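Local structure of guanylate kinase (Stenotrophomonas maltophilia, 6WCT) at residues 103-108 and 115-120; 86-91 and 129-134; 150-155 and 160-165. The protein catalyses phosphate transfer from ATP to GMP, giving ADP and GDP, and so probably serves the recycling of GMP and, indirectly, of cGMP. All blocks are in the same frame, centred on the assembly; numbering follows the deposited sequence.

Interaction 1: residues 103-108 and 115-120; sequences QSVEPQ and VLLEID. With 5GP (guanosine-5'-monophosphate), chain E.
Val105 and Leu117 make the tightest touch here: Val105 CG2 lies 3.5 Å from Leu117 CD2, closer than methyl groups usually sit. Val105 is the N-cap residue of helix 106-110; with CG1 anti to the backbone N (chi1 173°), CG2 stands anti to the carbonyl carbon and also reaches Val115 CG1 at 4.0 Å. One methyl is thus shared by two residues of strand 114-117, a member of the central parallel sheet of this P-loop kinase. Leu24 of the adjoining strand 24-28 closes over both valines, and the pocket is buried.

Toward Gln108 the contact slackens. Gln108 offers only its CB, 3.7 Å from Val115 CG2, before the chain bends at chi2 (81°) and carries the amide away from the strand. There NE2 donates to Gln103 O at 3.1 Å, with the acceptor almost in the amide plane, fastening the turn that leads into the helix. Glu106, on the partly exposed side, pairs with Arg102 instead.

Beyond Leu117 the chain runs into the GMP site. Ile119 lays CG2 over the face of the six-membered guanine ring, 3.5 Å from C6 of the nucleotide. Asp120 OD1 accepts from N2 of the guanine at 2.9 Å (N-H...O 158°) and also from Gly123 N at the start of helix 121-130, while Gln122 holds OD2. A carboxylate fixed in this way by the helix start is ready to receive the exocyclic amino group, consistent with a part for Asp120 in the recognition of guanine.

Interaction 2: residues 86-91 and 129-134; sequences DFFEHA and QLVPGT. With 5GP (guanosine-5'-monophosphate), chain E.
Phe88 and Leu130 meet where the GMP-binding mixed sheet, through strand 87-93, leans on the end of helix 121-130 in the P-loop kinase core. The chain turns a corner at Phe88 and Glu89, and the two side chains leave it for different jobs: the phenyl ring goes to the core, the carboxylate to the nucleotide.

The apolar part is small and well defined. Leu130 CD1 sits over one face of the Phe88 ring in a CH-pi contact, 4.0 Å from the centroid and 18° off the ring normal, displaced toward the rim on the side of CE1. Val131 CG2 comes to the same ring from another direction, in its plane at the edge, 4.0 Å from CZ. With its CG anti to the backbone N (chi1 179°), Phe88 extends far enough to be held by both, and Val127 and Leu24 add to the packing around it. Leu130 itself remains largely exposed, so this is the outer margin of the hydrophobic layer.

The polar part belongs to Glu89, whose chain bends at chi2 away from the helix end. OE1 accepts from N1 of the guanine at 2.8 Å and OE2 from N2 at 3.0 Å, a two-pronged grip on the Watson-Crick edge of the base. Thr100 gives OE1 a further hydrogen bond, which limits rotation of the carboxylate.

One more hydrogen bond stays within the chain that leaves the helix. Val131 to Thr134 form a type I beta turn, and Thr134 OG1 donates to Val131 O at 2.9 Å, approaching 34° out of the carbonyl plane.

Interaction 3: residues 150-155 and 160-165; sequences RMRKRG and AVIAQR. With PO4 (phosphate ion), chain F.
Oxygen O2 of the phosphate ion is gripped by two arginines: Arg150 NH2 donates to it at 2.8 Å, and Arg154 NH2 is modelled 2.5 Å away, shorter than such bonds normally are, so that length is doubtful. In Arg154 the oxygen lies in the guanidinium plane, at its edge. Arg150 adds a weak bond from NE to O3 at 3.3 Å. Because both NH2 groups converge on one anion, their closeness is what the negative charge would favour. Arg150 reaches it with a chain extended from CG to NE, whereas Arg154 has to bend at chi2 (-81°).

Helix 144-152 meets helix 159-173 through van der Waals contacts. Met151 SD touches Arg165 CB at 4.0 Å, the two side chains meeting at a slant. Ile162 CD1 lies 3.6 Å above the guanidinium plane of Arg152, toward its rim, with Arg152 NH2 3.8 Å away; kinks at chi2 and chi3 bring the flat group round to this methyl, and a long, weak ion pair with Glu159 accompanies it.

Arg165 gives only its root to Met151. Its guanidinium rests on Val161 CG1, which lies 3.7 Å above the plane over the centre, and NH1 forms a salt bridge to Asp157, leaving the group beside Arg61 of the GMP site.

Gly32 N, Gly34 N and Ser36 OG complete the phosphate site. The ion, most likely picked up during crystallisation, therefore occupies a P-loop (Walker A) phosphate pocket, closed by arginines that bind ADP in another model of this enzyme, as in nucleoside monophosphate kinases with an arginine-bearing lid.

From the N terminus, the first segment met is 86-91, which opens the loop closed at 129-134 by interaction 2. Inside that loop lies interaction 1, where 103-108 folds back on 115-120 after a short connection; helix 121-130 is the next element after strand 114-117. The nested pair touch, Glu106 and Val105 lying against Phe88 and Ile119 against Glu89, and together they join the GMP-binding mixed sheet to the parallel core sheet and supply one face and the amino-group edge of the guanine site. Interaction 3 comes later in series and closes the short loop between helices 144-152 and 159-173. Its centre is about 27 Å from that of interaction 1, at the phosphate end of the active site.

Interaction 1: residues 103-108 and 115-120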
loop_
_atom_site.group_PDB
_atom_site.type_symbol
_atom_site.label_atom_id
_atom_site.label_comp_id
_atom_site.label_asym_id
_atom_site.label_seq_id
_atom_site.Cartn_x
_atom_site.Cartn_y
_atom_site.Cartn_z
ATOM N N GLN A 103 -24.092 3.586 13.824
ATOM C CA GLN A 103 -23.758 4.938 14.258
ATOM C C GLN A 103 -22.258 5.168 14.424
ATOM O O GLN A 103 -21.846 6.320 14.597
ATOM C CB GLN A 103 -24.482 5.254 15.575
ATOM N N SER A 104 -21.438 4.114 14.431
ATOM C CA SER A 104 -19.997 4.286 14.592
ATOM C C SER A 104 -19.242 4.453 13.277
ATOM O O SER A 104 -18.065 4.829 13.303
ATOM C CB SER A 104 -19.389 3.086 15.330
ATOM O OG SER A 104 -19.940 2.923 16.619
ATOM N N VAL A 105 -19.885 4.221 12.133
ATOM C CA VAL A 105 -19.157 4.130 10.870
ATOM C C VAL A 105 -19.834 4.953 9.789
ATOM O O VAL A 105 -19.217 5.845 9.194
ATOM C CB VAL A 105 -19.020 2.668 10.409
ATOM C CG1 VAL A 105 -18.418 2.604 9.010
ATOM C CG2 VAL A 105 -18.146 1.927 11.349
ATOM N N GLU A 106 -21.093 4.617 9.499
ATOM C CA GLU A 106 -21.771 5.186 8.335
ATOM C C GLU A 106 -21.846 6.706 8.364
ATOM O O GLU A 106 -21.551 7.330 7.330
ATOM C CB GLU A 106 -23.158 4.551 8.192
ATOM C CG GLU A 106 -23.140 3.071 7.801
ATOM C CD GLU A 106 -24.535 2.518 7.544
ATOM O OE1 GLU A 106 -25.516 3.237 7.816
ATOM O OE2 GLU A 106 -24.655 1.368 7.073
ATOM N N PRO A 107 -22.232 7.366 9.466
ATOM C CA PRO A 107 -22.197 8.842 9.466
ATOM C C PRO A 107 -20.797 9.413 9.323
ATOM O O PRO A 107 -20.599 10.385 8.588
ATOM C CB PRO A 107 -22.826 9.208 10.816
ATOM C CG PRO A 107 -23.638 8.028 11.190
ATOM C CD PRO A 107 -22.863 6.848 10.693
ATOM N N GLN A 108 -19.822 8.838 10.027
ATOM C CA GLN A 108 -18.444 9.309 9.929
ATOM C C GLN A 108 -17.938 9.231 8.490
ATOM O O GLN A 108 -17.421 10.215 7.951
ATOM C CB GLN A 108 -17.557 8.484 10.873
ATOM C CG GLN A 108 -17.823 8.743 12.362
ATOM C CD GLN A 108 -19.034 7.975 12.874
ATOM O OE1 GLN A 108 -19.861 7.505 12.088
ATOM N NE2 GLN A 108 -19.159 7.865 14.196
ATOM N N VAL A 115 -12.317 5.779 9.072
ATOM C CA VAL A 115 -12.695 4.903 10.171
ATOM C C VAL A 115 -11.936 3.597 10.038
ATOM O O VAL A 115 -11.803 3.048 8.937
ATOM C CB VAL A 115 -14.217 4.641 10.211
ATOM C CG1 VAL A 115 -14.561 3.710 11.375
ATOM C CG2 VAL A 115 -14.968 5.934 10.356
ATOM N N LEU A 116 -11.419 3.119 11.159
ATOM C CA LEU A 116 -10.722 1.846 11.250
ATOM C C LEU A 116 -11.546 0.890 12.109
ATOM O O LEU A 116 -11.966 1.256 13.207
ATOM C CB LEU A 116 -9.325 2.053 11.826
ATOM C CG LEU A 116 -8.373 0.866 11.905
ATOM C CD1 LEU A 116 -6.974 1.364 12.079
ATOM C CD2 LEU A 116 -8.732 -0.053 13.081
ATOM N N LEU A 117 -11.812 -0.310 11.588
ATOM C CA LEU A 117 -12.533 -1.364 12.299
ATOM C C LEU A 117 -11.577 -2.499 12.653
ATOM O O LEU A 117 -10.825 -2.958 11.790
ATOM C CB LEU A 117 -13.680 -1.919 11.446
ATOM C CG LEU A 117 -14.679 -0.932 10.837
ATOM C CD1 LEU A 117 -15.744 -1.634 9.981
ATOM C CD2 LEU A 117 -15.332 -0.033 11.925
ATOM N N GLU A 118 -11.660 -3.003 13.890
ATOM C CA GLU A 118 -10.887 -4.165 14.334
ATOM C C GLU A 118 -11.880 -5.310 14.457
ATOM O O GLU A 118 -12.535 -5.468 15.488
ATOM C CB GLU A 118 -10.179 -3.898 15.658
ATOM C CG GLU A 118 -9.208 -2.758 15.565
ATOM C CD GLU A 118 -8.437 -2.502 16.870
ATOM O OE1 GLU A 118 -8.090 -1.342 17.116
ATOM O OE2 GLU A 118 -8.208 -3.442 17.653
ATOM N N ILE A 119 -12.024 -6.096 13.383
ATOM C CA ILE A 119 -13.084 -7.098 13.325
ATOM C C ILE A 119 -12.573 -8.390 12.709
ATOM O O ILE A 119 -11.540 -8.419 12.043
ATOM C CB ILE A 119 -14.292 -6.568 12.534
ATOM C CG1 ILE A 119 -13.875 -6.332 11.087
ATOM C CG2 ILE A 119 -14.837 -5.256 13.210
ATOM C CD1 ILE A 119 -14.992 -5.751 10.206
ATOM N N ASP A 120 -13.339 -9.462 12.894
ATOM C CA ASP A 120 -12.888 -10.768 12.443
ATOM C C ASP A 120 -13.150 -10.919 10.946
ATOM O O ASP A 120 -13.602 -9.987 10.266
ATOM C CB ASP A 120 -13.569 -11.882 13.238
ATOM C CG ASP A 120 -14.937 -12.250 12.679
ATOM O OD1 ASP A 120 -15.675 -11.321 12.300
ATOM O OD2 ASP A 120 -15.263 -13.465 12.592
HETATM P P 5GP E . -11.866 -10.898 21.522
HETATM O O1P 5GP E . -11.789 -9.481 22.033
HETATM O O2P 5GP E . -10.727 -11.813 21.972
HETATM O O3P 5GP E . -13.182 -11.589 21.778
HETATM O "O5'" 5GP E . -11.810 -10.832 19.950
HETATM C "C5'" 5GP E . -12.247 -11.925 19.168
HETATM C "C4'" 5GP E . -12.317 -11.529 17.725
HETATM O "O4'" 5GP E . -13.510 -10.728 17.513
HETATM C "C3'" 5GP E . -11.136 -10.663 17.247
HETATM O "O3'" 5GP E . -10.705 -11.092 15.961
HETATM C "C2'" 5GP E . -11.759 -9.284 17.093
HETATM O "O2'" 5GP E . -11.137 -8.455 16.137
HETATM C "C1'" 5GP E . -13.173 -9.651 16.686
HETATM N N9 5GP E . -14.133 -8.575 16.866
HETATM C C8 5GP E . -14.014 -7.514 17.726
HETATM N N7 5GP E . -14.920 -6.593 17.536
HETATM C C5 5GP E . -15.693 -7.084 16.496
HETATM C C6 5GP E . -16.784 -6.514 15.816
HETATM O O6 5GP E . -17.286 -5.414 16.033
HETATM N N1 5GP E . -17.245 -7.322 14.790
HETATM C C2 5GP E . -16.713 -8.542 14.452
HETATM N N2 5GP E . -17.263 -9.183 13.412
HETATM N N3 5GP E . -15.684 -9.089 15.090
HETATM C C4 5GP E . -15.224 -8.313 16.085
#

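Interaction 2: residues 86-91 and 129-134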
loop_
_atom_site.group_PDB
_atom_site.type_symbol
_atom_site.label_atom_id
_atom_site.label_comp_id
_atom_site.label_asym_id
_atom_site.label_seq_id
_atom_site.Cartn_x
_atom_site.Cartn_y
_atom_site.Cartn_z
ATOM N N ASP A 86 -29.449 -2.107 14.133
ATOM C CA ASP A 86 -28.450 -1.170 14.640
ATOM C C ASP A 86 -27.029 -1.451 14.142
ATOM O O ASP A 86 -26.177 -0.563 14.222
ATOM C CB ASP A 86 -28.444 -1.198 16.174
ATOM C CG ASP A 86 -29.780 -0.762 16.782
ATOM O OD1 ASP A 86 -30.499 0.044 16.153
ATOM O OD2 ASP A 86 -30.117 -1.241 17.885
ATOM N N PHE A 87 -26.744 -2.639 13.618
ATOM C CA PHE A 87 -25.361 -3.011 13.319
ATOM C C PHE A 87 -25.014 -2.849 11.842
ATOM O O PHE A 87 -25.709 -3.379 10.967
ATOM C CB PHE A 87 -25.087 -4.440 13.776
ATOM C CG PHE A 87 -25.045 -4.575 15.260
ATOM C CD1 PHE A 87 -24.093 -3.901 16.002
ATOM C CD2 PHE A 87 -25.981 -5.361 15.917
ATOM C CE1 PHE A 87 -24.065 -4.016 17.372
ATOM C CE2 PHE A 87 -25.960 -5.480 17.282
ATOM C CZ PHE A 87 -25.004 -4.801 18.018
ATOM N N PHE A 88 -23.916 -2.135 11.583
ATOM C CA PHE A 88 -23.325 -2.077 10.249
ATOM C C PHE A 88 -22.903 -3.468 9.777
ATOM O O PHE A 88 -23.187 -3.875 8.644
ATOM C CB PHE A 88 -22.138 -1.106 10.296
ATOM C CG PHE A 88 -21.398 -0.948 9.002
ATOM C CD1 PHE A 88 -21.975 -0.306 7.923
ATOM C CD2 PHE A 88 -20.083 -1.387 8.893
ATOM C CE1 PHE A 88 -21.270 -0.148 6.737
ATOM C CE2 PHE A 88 -19.370 -1.226 7.717
ATOM C CZ PHE A 88 -19.964 -0.607 6.635
ATOM N N GLU A 89 -22.217 -4.203 10.642
ATOM C CA GLU A 89 -21.927 -5.614 10.479
ATOM C C GLU A 89 -21.975 -6.233 11.862
ATOM O O GLU A 89 -21.752 -5.557 12.871
ATOM C CB GLU A 89 -20.552 -5.877 9.829
ATOM C CG GLU A 89 -19.321 -5.361 10.623
ATOM C CD GLU A 89 -18.938 -6.207 11.850
ATOM O OE1 GLU A 89 -18.462 -5.633 12.863
ATOM O OE2 GLU A 89 -19.112 -7.435 11.819
ATOM N N HIS A 90 -22.265 -7.521 11.908
ATOM C CA HIS A 90 -22.223 -8.220 13.178
ATOM C C HIS A 90 -22.011 -9.682 12.870
ATOM O O HIS A 90 -22.294 -10.148 11.767
ATOM C CB HIS A 90 -23.494 -7.990 13.999
ATOM C CG HIS A 90 -24.695 -8.691 13.450
ATOM N ND1 HIS A 90 -25.491 -8.137 12.474
ATOM C CD2 HIS A 90 -25.229 -9.902 13.734
ATOM C CE1 HIS A 90 -26.475 -8.973 12.186
ATOM N NE2 HIS A 90 -26.339 -10.052 12.937
ATOM N N ALA A 91 -21.474 -10.394 13.848
ATOM C CA ALA A 91 -21.157 -11.785 13.602
ATOM C C ALA A 91 -21.090 -12.529 14.922
ATOM O O ALA A 91 -20.820 -11.954 15.979
ATOM C CB ALA A 91 -19.844 -11.922 12.830
ATOM N N GLN A 129 -18.569 -6.353 1.147
ATOM C CA GLN A 129 -19.729 -6.298 0.255
ATOM C C GLN A 129 -20.488 -4.989 0.404
ATOM O O GLN A 129 -21.195 -4.588 -0.526
ATOM C CB GLN A 129 -20.663 -7.483 0.510
ATOM N N LEU A 130 -20.365 -4.331 1.562
ATOM C CA LEU A 130 -21.049 -3.066 1.797
ATOM C C LEU A 130 -20.219 -1.914 1.232
ATOM O O LEU A 130 -20.753 -1.021 0.571
ATOM C CB LEU A 130 -21.297 -2.884 3.300
ATOM C CG LEU A 130 -22.348 -3.766 3.987
ATOM C CD1 LEU A 130 -22.267 -3.603 5.495
ATOM C CD2 LEU A 130 -23.759 -3.479 3.508
ATOM N N VAL A 131 -18.916 -1.892 1.516
ATOM C CA VAL A 131 -18.058 -0.809 1.038
ATOM C C VAL A 131 -16.950 -1.411 0.178
ATOM O O VAL A 131 -16.020 -2.042 0.709
ATOM C CB VAL A 131 -17.481 0.008 2.204
ATOM C CG1 VAL A 131 -16.576 1.110 1.675
ATOM C CG2 VAL A 131 -18.612 0.576 3.077
ATOM N N PRO A 132 -16.968 -1.172 -1.133
ATOM C CA PRO A 132 -16.013 -1.867 -2.017
ATOM C C PRO A 132 -14.556 -1.578 -1.699
ATOM O O PRO A 132 -13.751 -2.515 -1.570
ATOM C CB PRO A 132 -16.408 -1.373 -3.418
ATOM C CG PRO A 132 -17.823 -0.931 -3.300
ATOM C CD PRO A 132 -17.986 -0.417 -1.884
ATOM N N GLY A 133 -14.184 -0.304 -1.601
ATOM C CA GLY A 133 -12.779 0.050 -1.559
ATOM C C GLY A 133 -12.137 -0.005 -0.188
ATOM O O GLY A 133 -11.148 0.691 0.057
ATOM N N THR A 134 -12.696 -0.811 0.713
ATOM C CA THR A 134 -12.135 -0.943 2.051
ATOM C C THR A 134 -10.704 -1.461 1.971
ATOM O O THR A 134 -10.397 -2.355 1.190
ATOM C CB THR A 134 -12.995 -1.888 2.895
ATOM O OG1 THR A 134 -14.324 -1.359 3.017
ATOM C CG2 THR A 134 -12.434 -2.043 4.260
HETATM P P 5GP E . -11.866 -10.898 21.522
HETATM O O1P 5GP E . -11.789 -9.481 22.033
HETATM O O2P 5GP E . -10.727 -11.813 21.972
HETATM O O3P 5GP E . -13.182 -11.589 21.778
HETATM O "O5'" 5GP E . -11.810 -10.832 19.950
HETATM C "C5'" 5GP E . -12.247 -11.925 19.168
HETATM C "C4'" 5GP E . -12.317 -11.529 17.725
HETATM O "O4'" 5GP E . -13.510 -10.728 17.513
HETATM C "C3'" 5GP E . -11.136 -10.663 17.247
HETATM O "O3'" 5GP E . -10.705 -11.092 15.961
HETATM C "C2'" 5GP E . -11.759 -9.284 17.093
HETATM O "O2'" 5GP E . -11.137 -8.455 16.137
HETATM C "C1'" 5GP E . -13.173 -9.651 16.686
HETATM N N9 5GP E . -14.133 -8.575 16.866
HETATM C C8 5GP E . -14.014 -7.514 17.726
HETATM N N7 5GP E . -14.920 -6.593 17.536
HETATM C C5 5GP E . -15.693 -7.084 16.496
HETATM C C6 5GP E . -16.784 -6.514 15.816
HETATM O O6 5GP E . -17.286 -5.414 16.033
HETATM N N1 5GP E . -17.245 -7.322 14.790
HETATM C C2 5GP E . -16.713 -8.542 14.452
HETATM N N2 5GP E . -17.263 -9.183 13.412
HETATM N N3 5GP E . -15.684 -9.089 15.090
HETATM C C4 5GP E . -15.224 -8.313 16.085
#

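Interaction 3: residues 150-155 and 160-165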
loop_
_atom_site.group_PDB
_atom_site.type_symbol
_atom_site.label_atom_id
_atom_site.label_comp_id
_atom_site.label_asym_id
_atom_site.label_seq_id
_atom_site.Cartn_x
_atom_site.Cartn_y
_atom_site.Cartn_z
ATOM N N ARG A 150 1.478 -13.681 25.210
ATOM C CA ARG A 150 0.682 -12.472 25.418
ATOM C C ARG A 150 -0.629 -12.765 26.149
ATOM O O ARG A 150 -1.193 -11.860 26.773
ATOM C CB ARG A 150 0.416 -11.747 24.092
ATOM C CG ARG A 150 -0.211 -10.346 24.255
ATOM C CD ARG A 150 0.209 -9.410 23.127
ATOM N NE ARG A 150 -0.756 -8.337 22.865
ATOM C CZ ARG A 150 -0.521 -7.039 23.068
ATOM N NH1 ARG A 150 0.654 -6.634 23.540
ATOM N NH2 ARG A 150 -1.462 -6.143 22.782
ATOM N N MET A 151 -1.122 -14.008 26.103
ATOM C CA MET A 151 -2.392 -14.305 26.760
ATOM C C MET A 151 -2.225 -14.447 28.268
ATOM O O MET A 151 -3.054 -13.942 29.033
ATOM C CB MET A 151 -3.008 -15.580 26.186
ATOM C CG MET A 151 -3.890 -15.371 24.979
ATOM S SD MET A 151 -4.499 -16.945 24.374
ATOM C CE MET A 151 -4.270 -16.742 22.610
ATOM N N ARG A 152 -1.168 -15.118 28.721
ATOM C CA ARG A 152 -0.982 -15.245 30.161
ATOM C C ARG A 152 -0.358 -14.001 30.790
ATOM O O ARG A 152 -0.133 -13.987 32.007
ATOM C CB ARG A 152 -0.157 -16.497 30.489
ATOM C CG ARG A 152 1.204 -16.595 29.836
ATOM C CD ARG A 152 1.313 -17.843 28.956
ATOM N NE ARG A 152 0.791 -19.053 29.593
ATOM C CZ ARG A 152 0.742 -20.249 29.007
ATOM N NH1 ARG A 152 1.185 -20.406 27.767
ATOM N NH2 ARG A 152 0.250 -21.292 29.660
ATOM N N LYS A 153 -0.088 -12.960 30.003
ATOM C CA LYS A 153 0.300 -11.655 30.523
ATOM C C LYS A 153 -0.852 -10.659 30.508
ATOM O O LYS A 153 -0.667 -9.502 30.901
ATOM C CB LYS A 153 1.487 -11.090 29.732
ATOM N N ARG A 154 -2.030 -11.080 30.051
ATOM C CA ARG A 154 -3.241 -10.274 30.107
ATOM C C ARG A 154 -4.167 -10.675 31.249
ATOM O O ARG A 154 -5.155 -9.976 31.497
ATOM C CB ARG A 154 -4.004 -10.373 28.781
ATOM C CG ARG A 154 -3.475 -9.477 27.690
ATOM C CD ARG A 154 -3.994 -8.065 27.868
ATOM N NE ARG A 154 -3.654 -7.201 26.741
ATOM C CZ ARG A 154 -4.229 -7.267 25.544
ATOM N NH1 ARG A 154 -5.169 -8.172 25.298
ATOM N NH2 ARG A 154 -3.855 -6.432 24.586
ATOM N N GLY A 155 -3.883 -11.769 31.934
ATOM C CA GLY A 155 -4.707 -12.222 33.037
ATOM C C GLY A 155 -4.617 -13.722 33.216
ATOM O O GLY A 155 -4.337 -14.483 32.290
ATOM N N ALA A 160 -7.333 -24.786 30.147
ATOM C CA ALA A 160 -8.427 -25.155 29.254
ATOM C C ALA A 160 -8.923 -23.959 28.446
ATOM O O ALA A 160 -9.273 -24.098 27.268
ATOM C CB ALA A 160 -9.576 -25.751 30.062
ATOM N N VAL A 161 -8.963 -22.775 29.058
ATOM C CA VAL A 161 -9.365 -21.593 28.311
ATOM C C VAL A 161 -8.263 -21.180 27.346
ATOM O O VAL A 161 -8.536 -20.774 26.211
ATOM C CB VAL A 161 -9.766 -20.460 29.270
ATOM C CG1 VAL A 161 -9.980 -19.169 28.507
ATOM C CG2 VAL A 161 -11.035 -20.829 29.983
ATOM N N ILE A 162 -7.001 -21.320 27.754
ATOM C CA ILE A 162 -5.919 -20.951 26.850
ATOM C C ILE A 162 -5.922 -21.857 25.631
ATOM O O ILE A 162 -5.759 -21.393 24.498
ATOM C CB ILE A 162 -4.562 -20.970 27.576
ATOM C CG1 ILE A 162 -4.476 -19.798 28.557
ATOM C CG2 ILE A 162 -3.416 -20.903 26.568
ATOM C CD1 ILE A 162 -3.103 -19.596 29.144
ATOM N N ALA A 163 -6.151 -23.155 25.833
ATOM C CA ALA A 163 -6.232 -24.062 24.693
ATOM C C ALA A 163 -7.401 -23.708 23.782
ATOM O O ALA A 163 -7.278 -23.770 22.555
ATOM C CB ALA A 163 -6.345 -25.509 25.175
ATOM N N GLN A 164 -8.535 -23.300 24.357
ATOM C CA GLN A 164 -9.681 -22.928 23.529
ATOM C C GLN A 164 -9.398 -21.667 22.715
ATOM O O GLN A 164 -9.663 -21.626 21.507
ATOM C CB GLN A 164 -10.922 -22.734 24.400
ATOM C CG GLN A 164 -12.111 -22.143 23.656
ATOM C CD GLN A 164 -13.254 -21.777 24.577
ATOM O OE1 GLN A 164 -13.359 -22.294 25.684
ATOM N NE2 GLN A 164 -14.116 -20.876 24.126
ATOM N N ARG A 165 -8.837 -20.635 23.353
ATOM C CA ARG A 165 -8.587 -19.377 22.646
ATOM C C ARG A 165 -7.518 -19.542 21.571
ATOM O O ARG A 165 -7.593 -18.910 20.510
ATOM C CB ARG A 165 -8.189 -18.283 23.639
ATOM C CG ARG A 165 -9.222 -18.049 24.743
ATOM C CD ARG A 165 -9.393 -16.566 25.079
ATOM N NE ARG A 165 -10.591 -16.331 25.888
ATOM C CZ ARG A 165 -10.591 -15.813 27.116
ATOM N NH1 ARG A 165 -9.455 -15.449 27.699
ATOM N NH2 ARG A 165 -11.737 -15.649 27.763
HETATM P P PO4 F . -4.638 -7.565 21.193
HETATM O O1 PO4 F . -5.043 -6.968 19.865
HETATM O O2 PO4 F . -4.136 -6.447 22.065
HETATM O O3 PO4 F . -3.511 -8.568 21.044
HETATM O O4 PO4 F . -5.851 -8.232 21.804
#